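Local coordinates for pumilio homolog 23 (Arabidopsis thaliana, PDB 5WZJ), which recognises a specific sequence of 18S rRNA through pumilio repeats packed into a right-handed superhelix, and probably regulates translation, at residues A[524-529]-A[548-554]; A[451-456]-A[487-491]; A[384-389]-A[398-402]. All blocks are in the same frame, centred on the assembly; numbering follows the deposited sequence.

Interaction 1. Residues A[524-529]-A[548-554]; sequences IASELL and LDIDGYA
Tyr553 lays its ring over Ala525 in a CH-pi contact, with Ala525 CB 4.2 Å from the centroid of the Tyr553 ring and 19° off its normal. The methyl sits off-centre over the face, nearer the rim. Tyr553 carries CG anti to its backbone N (chi1 173°), which places the ring against helix 518-530, where its CD2 meets Leu529 CD2 at 3.8 Å. The ring also lies obliquely against Ser526.

Most of the remaining contacts join apolar side chains, between segments 524-529 and 550-554 whose axes are inclined at 97°. Ile550 drives CD1 against the helix backbone, 3.8 Å from Ala525 CA. The Ile550 and Leu529 side chains slide past each other in opposite directions, bringing Ile550 CG2 to Leu529 CD1. That same Leu529 CD1 lies 3.8 Å from Ala554 CB. At the buried end Leu548 meets Leu528 at about a right angle, with Leu548 CD2 3.7 Å from Leu528 CD1, and Phe513 and Val509 of helix 503-514 pack behind.

A capping bond orders the turn within 548-554. Asp549 ends helix 541-547 in a Schellman motif and N-caps helix 550-555, its OD1 accepting from Gly552 N at 3.0 Å from above the carboxylate plane.

Replacing Tyr553 by an alanine would probably take the ring face from the Ala525 methyl, open a gap beside Leu529 and leave Trp560 without its edge-to-face partner. Since no hydrogen bond joins the two segments, their mutual fit rests on shape and burial of carbon, with the small Ala525 admitting both Ile550 and the tyrosine ring against its helix.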
loop_
_atom_site.group_PDB
_atom_site.type_symbol
_atom_site.label_atom_id
_atom_site.label_comp_id
_atom_site.label_asym_id
_atom_site.label_seq_id
_atom_site.Cartn_x
_atom_site.Cartn_y
_atom_site.Cartn_z
ATOM N N ILE A 524 27.805 -0.026 -24.255
ATOM C CA ILE A 524 26.376 0.223 -24.051
ATOM C C ILE A 524 25.887 1.325 -24.985
ATOM O O ILE A 524 24.813 1.221 -25.592
ATOM C CB ILE A 524 26.092 0.581 -22.581
ATOM C CG1 ILE A 524 26.305 -0.628 -21.665
ATOM C CG2 ILE A 524 24.658 1.128 -22.430
ATOM C CD1 ILE A 524 26.414 -0.235 -20.194
ATOM N N ALA A 525 26.653 2.416 -25.086
ATOM C CA ALA A 525 26.240 3.532 -25.934
ATOM C C ALA A 525 26.141 3.096 -27.387
ATOM O O ALA A 525 25.210 3.485 -28.108
ATOM C CB ALA A 525 27.220 4.694 -25.780
ATOM N N SER A 526 27.085 2.263 -27.824
ATOM C CA SER A 526 27.065 1.736 -29.180
ATOM C C SER A 526 25.817 0.892 -29.430
ATOM O O SER A 526 25.230 0.939 -30.520
ATOM C CB SER A 526 28.341 0.922 -29.405
ATOM O OG SER A 526 28.404 0.402 -30.714
ATOM N N GLU A 527 25.391 0.109 -28.432
ATOM C CA GLU A 527 24.210 -0.727 -28.617
ATOM C C GLU A 527 22.934 0.109 -28.680
ATOM O O GLU A 527 22.039 -0.178 -29.486
ATOM C CB GLU A 527 24.125 -1.775 -27.505
ATOM C CG GLU A 527 25.210 -2.835 -27.621
ATOM C CD GLU A 527 25.051 -3.966 -26.611
ATOM O OE1 GLU A 527 26.079 -4.452 -26.086
ATOM O OE2 GLU A 527 23.903 -4.372 -26.344
ATOM N N LEU A 528 22.826 1.149 -27.847
ATOM C CA LEU A 528 21.642 2.004 -27.918
ATOM C C LEU A 528 21.596 2.767 -29.236
ATOM O O LEU A 528 20.509 3.053 -29.756
ATOM C CB LEU A 528 21.610 2.988 -26.752
ATOM C CG LEU A 528 21.597 2.414 -25.330
ATOM C CD1 LEU A 528 21.050 3.429 -24.346
ATOM C CD2 LEU A 528 20.817 1.117 -25.275
ATOM N N LEU A 529 22.764 3.108 -29.779
ATOM C CA LEU A 529 22.822 3.777 -31.071
ATOM C C LEU A 529 22.134 2.949 -32.154
ATOM O O LEU A 529 21.396 3.491 -32.983
ATOM C CB LEU A 529 24.285 4.055 -31.421
ATOM C CG LEU A 529 24.620 5.051 -32.525
ATOM C CD1 LEU A 529 23.729 6.283 -32.433
ATOM C CD2 LEU A 529 26.089 5.427 -32.410
ATOM N N LEU A 548 22.547 9.453 -21.346
ATOM C CA LEU A 548 23.763 8.841 -21.863
ATOM C C LEU A 548 24.375 9.634 -23.017
ATOM O O LEU A 548 25.427 9.239 -23.519
ATOM C CB LEU A 548 23.494 7.399 -22.309
ATOM C CG LEU A 548 23.520 6.311 -21.217
ATOM C CD1 LEU A 548 22.603 6.647 -20.054
ATOM C CD2 LEU A 548 23.172 4.929 -21.781
ATOM N N ASP A 549 23.743 10.734 -23.437
ATOM C CA ASP A 549 24.233 11.583 -24.527
ATOM C C ASP A 549 24.532 10.759 -25.775
ATOM O O ASP A 549 25.628 10.802 -26.334
ATOM C CB ASP A 549 25.464 12.383 -24.090
ATOM C CG ASP A 549 25.876 13.427 -25.114
ATOM O OD1 ASP A 549 25.071 13.742 -26.022
ATOM O OD2 ASP A 549 27.015 13.923 -25.016
ATOM N N ILE A 550 23.538 9.982 -26.206
ATOM C CA ILE A 550 23.760 9.065 -27.316
ATOM C C ILE A 550 24.037 9.843 -28.599
ATOM O O ILE A 550 24.871 9.435 -29.417
ATOM C CB ILE A 550 22.563 8.102 -27.452
ATOM C CG1 ILE A 550 22.462 7.214 -26.204
ATOM C CG2 ILE A 550 22.703 7.216 -28.684
ATOM C CD1 ILE A 550 23.741 6.382 -25.932
ATOM N N ASP A 551 23.370 10.989 -28.777
ATOM C CA ASP A 551 23.630 11.826 -29.949
ATOM C C ASP A 551 25.077 12.315 -29.972
ATOM O O ASP A 551 25.719 12.320 -31.029
ATOM C CB ASP A 551 22.669 13.018 -29.978
ATOM C CG ASP A 551 21.240 12.618 -30.310
ATOM O OD1 ASP A 551 21.037 11.551 -30.925
ATOM O OD2 ASP A 551 20.320 13.384 -29.961
ATOM N N GLY A 552 25.605 12.731 -28.814
ATOM C CA GLY A 552 26.985 13.193 -28.757
ATOM C C GLY A 552 27.990 12.087 -29.018
ATOM O O GLY A 552 29.046 12.322 -29.613
ATOM N N TYR A 553 27.681 10.866 -28.569
ATOM C CA TYR A 553 28.530 9.723 -28.882
ATOM C C TYR A 553 28.578 9.462 -30.385
ATOM O O TYR A 553 29.644 9.169 -30.940
ATOM C CB TYR A 553 28.044 8.471 -28.138
ATOM C CG TYR A 553 28.796 7.232 -28.555
ATOM C CD1 TYR A 553 30.140 7.075 -28.236
ATOM C CD2 TYR A 553 28.177 6.238 -29.303
ATOM C CE1 TYR A 553 30.840 5.950 -28.632
ATOM C CE2 TYR A 553 28.870 5.106 -29.706
ATOM C CZ TYR A 553 30.199 4.968 -29.370
ATOM O OH TYR A 553 30.899 3.849 -29.773
ATOM N N ALA A 554 27.432 9.559 -31.062
ATOM C CA ALA A 554 27.411 9.324 -32.503
ATOM C C ALA A 554 28.174 10.406 -33.259
ATOM O O ALA A 554 28.922 10.107 -34.198
ATOM C CB ALA A 554 25.966 9.250 -33.001
#

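Interaction 2. Residues A[451-456]-A[487-491]; sequences LTSMKA and RLIIK
Lys491 grips the end of helix 445-453 by two backbone carbonyls: its NZ donates to Thr452 O at 2.7 Å and to Met454 O at 2.9 Å. A bend at chi3 (-80°) turns the ammonium into the chain where it leaves the helix; the Met454 carbonyl is met from above its plane, 36° out of it. The aliphatic part of Lys491 begins beside Ala456, with Lys491 CB 4.0 Å from Ala456 CB.

Packing is close on the inner side as well. Leu488 CD1 nestles among the branches of Leu451, 3.7 Å from Leu451 CG, with Phe475 and Ile472 of helix 468-477 and Ile459 of helix 456-463 closing round the two leucines.

The two segments straddle the limits of the seventh pumilio repeat, Lys491 already opening the eighth, so the contact brings the beginning and the end of that repeat of the superhelix together.

Toward solvent the fit loosens and water takes over. The extended Arg487 lays one guanidinium face over Thr452 O, which is 3.2 Å from Arg487 CZ and above the centre of the group. The N-H groups are badly angled for bonding to that oxygen, and the attraction is probably electrostatic. At the guanidinium edge, in its plane, one water bridges Arg487 NH1 to Thr452 OG1, 2.9 Å from each. A second water links Arg487 NH2, at 3.1 Å, to Ser453 OG. Both hydroxyls also bond back into their own helix, Thr452 OG1 to Ile448 O and Ser453 OG to Thr449 O.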
loop_
_atom_site.group_PDB
_atom_site.type_symbol
_atom_site.label_atom_id
_atom_site.label_comp_id
_atom_site.label_asym_id
_atom_site.label_seq_id
_atom_site.Cartn_x
_atom_site.Cartn_y
_atom_site.Cartn_z
ATOM N N LEU A 451 24.172 -15.246 -8.146
ATOM C CA LEU A 451 23.714 -14.291 -9.156
ATOM C C LEU A 451 24.781 -14.060 -10.219
ATOM O O LEU A 451 24.479 -14.056 -11.419
ATOM C CB LEU A 451 23.324 -12.956 -8.513
ATOM C CG LEU A 451 22.873 -11.866 -9.506
ATOM C CD1 LEU A 451 21.537 -12.224 -10.159
ATOM C CD2 LEU A 451 22.761 -10.497 -8.839
ATOM N N THR A 452 26.031 -13.816 -9.800
ATOM C CA THR A 452 27.065 -13.506 -10.792
ATOM C C THR A 452 27.525 -14.731 -11.568
ATOM O O THR A 452 28.195 -14.564 -12.595
ATOM C CB THR A 452 28.291 -12.849 -10.156
ATOM O OG1 THR A 452 28.860 -13.730 -9.177
ATOM C CG2 THR A 452 27.915 -11.521 -9.504
ATOM N N SER A 453 27.191 -15.942 -11.103
ATOM C CA SER A 453 27.492 -17.172 -11.837
ATOM C C SER A 453 26.479 -17.494 -12.917
ATOM O O SER A 453 26.786 -18.302 -13.794
ATOM C CB SER A 453 27.543 -18.384 -10.899
ATOM O OG SER A 453 28.659 -18.296 -10.036
ATOM N N MET A 454 25.267 -16.943 -12.841
ATOM C CA MET A 454 24.229 -17.305 -13.798
ATOM C C MET A 454 24.712 -17.022 -15.215
ATOM O O MET A 454 25.413 -16.037 -15.464
ATOM C CB MET A 454 22.930 -16.534 -13.513
ATOM C CG MET A 454 22.161 -17.025 -12.284
ATOM S SD MET A 454 20.816 -15.896 -11.835
ATOM C CE MET A 454 19.919 -15.773 -13.373
ATOM N N LYS A 455 24.352 -17.904 -16.143
ATOM C CA LYS A 455 24.845 -17.748 -17.497
ATOM C C LYS A 455 24.148 -16.572 -18.169
ATOM O O LYS A 455 23.080 -16.115 -17.740
ATOM C CB LYS A 455 24.648 -19.036 -18.298
ATOM C CG LYS A 455 23.202 -19.470 -18.434
ATOM C CD LYS A 455 23.112 -20.816 -19.154
ATOM C CE LYS A 455 21.680 -21.317 -19.215
ATOM N NZ LYS A 455 21.566 -22.624 -19.930
ATOM N N ALA A 456 24.777 -16.081 -19.241
ATOM C CA ALA A 456 24.347 -14.840 -19.879
ATOM C C ALA A 456 22.864 -14.860 -20.218
ATOM O O ALA A 456 22.151 -13.878 -19.971
ATOM C CB ALA A 456 25.187 -14.583 -21.142
ATOM N N ARG A 487 31.478 -8.425 -13.824
ATOM C CA ARG A 487 31.261 -9.727 -14.437
ATOM C C ARG A 487 29.814 -9.886 -14.896
ATOM O O ARG A 487 29.556 -10.405 -15.989
ATOM C CB ARG A 487 31.640 -10.838 -13.455
ATOM C CG ARG A 487 31.302 -12.242 -13.993
ATOM C CD ARG A 487 31.518 -13.322 -12.948
ATOM N NE ARG A 487 31.261 -14.645 -13.515
ATOM C CZ ARG A 487 31.142 -15.751 -12.792
ATOM N NH1 ARG A 487 31.259 -15.688 -11.469
ATOM N NH2 ARG A 487 30.912 -16.913 -13.396
ATOM N N LEU A 488 28.852 -9.454 -14.073
ATOM C CA LEU A 488 27.449 -9.573 -14.460
ATOM C C LEU A 488 27.122 -8.634 -15.611
ATOM O O LEU A 488 26.447 -9.022 -16.569
ATOM C CB LEU A 488 26.531 -9.293 -13.256
ATOM C CG LEU A 488 25.022 -9.421 -13.550
ATOM C CD1 LEU A 488 24.283 -10.027 -12.379
ATOM C CD2 LEU A 488 24.395 -8.081 -13.916
ATOM N N ILE A 489 27.566 -7.381 -15.519
ATOM C CA ILE A 489 27.264 -6.406 -16.564
ATOM C C ILE A 489 27.767 -6.897 -17.915
ATOM O O ILE A 489 27.073 -6.779 -18.935
ATOM C CB ILE A 489 27.865 -5.038 -16.192
ATOM C CG1 ILE A 489 27.135 -4.461 -14.970
ATOM C CG2 ILE A 489 27.793 -4.066 -17.387
ATOM C CD1 ILE A 489 27.756 -3.175 -14.422
ATOM N N ILE A 490 28.972 -7.476 -17.944
ATOM C CA ILE A 490 29.521 -7.978 -19.205
ATOM C C ILE A 490 28.620 -9.049 -19.806
ATOM O O ILE A 490 28.470 -9.132 -21.032
ATOM C CB ILE A 490 30.966 -8.481 -18.992
ATOM C CG1 ILE A 490 31.886 -7.275 -18.805
ATOM C CG2 ILE A 490 31.445 -9.344 -20.178
ATOM C CD1 ILE A 490 33.284 -7.611 -18.292
ATOM N N LYS A 491 27.975 -9.862 -18.971
ATOM C CA LYS A 491 27.119 -10.881 -19.566
ATOM C C LYS A 491 25.813 -10.313 -20.117
ATOM O O LYS A 491 25.048 -11.062 -20.732
ATOM C CB LYS A 491 26.852 -11.996 -18.551
ATOM C CG LYS A 491 28.070 -12.943 -18.460
ATOM C CD LYS A 491 27.825 -14.136 -17.573
ATOM C CE LYS A 491 27.994 -13.778 -16.104
ATOM N NZ LYS A 491 28.079 -15.038 -15.290
HETATM O O HOH W 1 31.737 -13.697 -9.436
HETATM O O HOH W 2 30.862 -19.419 -11.622
#

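Interaction 3. Residues A[384-389]-A[398-402]; sequences LVGAVC and ILPRL
Two consecutive helices of the pumilio superhelix, 377-388 and 398-403, meet here across the loop that joins them; the axes of their segments 384-388 and 398-402 approach to 10.4 Å at 74°. Val388 and Ile398 cross at about a right angle. With CG1 anti to the backbone N (chi1 179°), Ile398 extends CD1 to 3.6 Å from Val388 CB. Val388 CG1 also lies 3.5 Å from Arg401 CB, and these two side chains slide past each other in opposite directions. Leu384 and Leu402 reach tip to tip, Leu384 CD2 being 3.9 Å from Leu402 CD1, while Cys389 SG rests 3.8 Å from Ile398 CA at the start of the second helix.

One polar bond crosses this buried interface. Arg401, extended from CG to NE, donates NH1 to Val388 O at 3.0 Å with an N-H...O angle of 144°. The oxygen lies at the guanidinium edge, in its plane. Val388 is the last residue of its helix, so the arginine brings positive charge to the carbonyl end of the helix dipole, which probably favours the bond. Apolar packing between successive inclined helices is consistent with the all-helical pumilio superhelix.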
loop_
_atom_site.group_PDB
_atom_site.type_symbol
_atom_site.label_atom_id
_atom_site.label_comp_id
_atom_site.label_asym_id
_atom_site.label_seq_id
_atom_site.Cartn_x
_atom_site.Cartn_y
_atom_site.Cartn_z
ATOM N N LEU A 384 17.422 -18.911 4.864
ATOM C CA LEU A 384 16.738 -18.854 3.575
ATOM C C LEU A 384 17.414 -19.765 2.551
ATOM O O LEU A 384 16.737 -20.507 1.831
ATOM C CB LEU A 384 16.687 -17.417 3.058
ATOM C CG LEU A 384 16.084 -17.281 1.656
ATOM C CD1 LEU A 384 14.643 -17.832 1.600
ATOM C CD2 LEU A 384 16.134 -15.836 1.161
ATOM N N VAL A 385 18.752 -19.728 2.472
ATOM C CA VAL A 385 19.459 -20.612 1.536
ATOM C C VAL A 385 19.112 -22.068 1.810
ATOM O O VAL A 385 18.769 -22.829 0.896
ATOM C CB VAL A 385 20.981 -20.412 1.615
ATOM C CG1 VAL A 385 21.659 -21.367 0.630
ATOM C CG2 VAL A 385 21.372 -18.967 1.332
ATOM N N GLY A 386 19.225 -22.480 3.074
ATOM C CA GLY A 386 18.965 -23.862 3.429
ATOM C C GLY A 386 17.526 -24.272 3.204
ATOM O O GLY A 386 17.246 -25.441 2.931
ATOM N N ALA A 387 16.596 -23.321 3.295
ATOM C CA ALA A 387 15.204 -23.654 3.017
ATOM C C ALA A 387 14.976 -23.935 1.540
ATOM O O ALA A 387 14.067 -24.696 1.189
ATOM C CB ALA A 387 14.287 -22.519 3.471
ATOM N N VAL A 388 15.771 -23.330 0.663
ATOM C CA VAL A 388 15.512 -23.418 -0.772
ATOM C C VAL A 388 16.441 -24.449 -1.400
ATOM O O VAL A 388 16.087 -25.100 -2.392
ATOM C CB VAL A 388 15.672 -22.038 -1.438
ATOM C CG1 VAL A 388 15.522 -22.141 -2.944
ATOM C CG2 VAL A 388 14.646 -21.054 -0.864
ATOM N N CYS A 389 17.627 -24.610 -0.816
ATOM C CA CYS A 389 18.676 -25.486 -1.338
ATOM C C CYS A 389 19.069 -26.479 -0.247
ATOM O O CYS A 389 19.888 -26.160 0.619
ATOM C CB CYS A 389 19.877 -24.668 -1.791
ATOM S SG CYS A 389 19.450 -23.419 -3.018
ATOM N N ILE A 398 20.510 -20.829 -5.787
ATOM C CA ILE A 398 19.616 -20.089 -4.901
ATOM C C ILE A 398 18.926 -18.952 -5.654
ATOM O O ILE A 398 17.726 -18.717 -5.477
ATOM C CB ILE A 398 20.375 -19.603 -3.650
ATOM C CG1 ILE A 398 19.445 -18.817 -2.724
ATOM C CG2 ILE A 398 21.555 -18.768 -4.029
ATOM C CD1 ILE A 398 18.280 -19.636 -2.203
ATOM N N LEU A 399 19.654 -18.252 -6.536
ATOM C CA LEU A 399 19.037 -17.139 -7.255
ATOM C C LEU A 399 17.948 -17.605 -8.195
ATOM O O LEU A 399 16.799 -17.109 -8.088
ATOM C CB LEU A 399 20.110 -16.303 -7.971
ATOM C CG LEU A 399 20.234 -14.843 -7.526
ATOM C CD1 LEU A 399 18.896 -14.095 -7.674
ATOM C CD2 LEU A 399 20.743 -14.763 -6.082
ATOM N N PRO A 400 18.171 -18.532 -9.141
ATOM C CA PRO A 400 17.072 -18.975 -10.009
ATOM C C PRO A 400 15.853 -19.472 -9.247
ATOM O O PRO A 400 14.718 -19.196 -9.651
ATOM C CB PRO A 400 17.698 -20.110 -10.836
ATOM C CG PRO A 400 19.150 -19.829 -10.840
ATOM C CD PRO A 400 19.444 -19.201 -9.496
ATOM N N ARG A 401 16.060 -20.201 -8.151
ATOM C CA ARG A 401 14.918 -20.746 -7.433
ATOM C C ARG A 401 14.107 -19.651 -6.754
ATOM O O ARG A 401 12.881 -19.753 -6.685
ATOM C CB ARG A 401 15.382 -21.793 -6.422
ATOM C CG ARG A 401 15.997 -23.033 -7.090
ATOM C CD ARG A 401 16.530 -24.016 -6.085
ATOM N NE ARG A 401 17.112 -25.182 -6.749
ATOM C CZ ARG A 401 17.463 -26.302 -6.124
ATOM N NH1 ARG A 401 17.284 -26.421 -4.812
ATOM N NH2 ARG A 401 17.983 -27.309 -6.815
ATOM N N LEU A 402 14.758 -18.592 -6.269
ATOM C CA LEU A 402 13.995 -17.512 -5.649
ATOM C C LEU A 402 13.328 -16.626 -6.693
ATOM O O LEU A 402 12.203 -16.159 -6.483
ATOM C CB LEU A 402 14.897 -16.673 -4.741
ATOM C CG LEU A 402 15.170 -17.261 -3.354
ATOM C CD1 LEU A 402 16.310 -16.524 -2.685
ATOM C CD2 LEU A 402 13.924 -17.228 -2.478
#

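Along the chain the order is interaction 3, interaction 2, interaction 1, each closing before the next opens, so none nests or crosses. Interaction 3 closes an eight-residue loop without helix, interaction 2 spans 30 largely helical residues, and interaction 1 closes 18 residues, 14 of them helical. Interactions 2 and 3 touch: Leu399 CG packs 3.8 Å from Leu451 CB, and Met454 SD lies 3.9 Å from Leu399 CB, which ties helix 398-403 to helix 445-453. Interaction 1 stands apart from interaction 2, nearest atoms about 5 Å away and centres 23 Å away, and joins helix 518-530 to helix 550-555 near the C-terminal end of the chain.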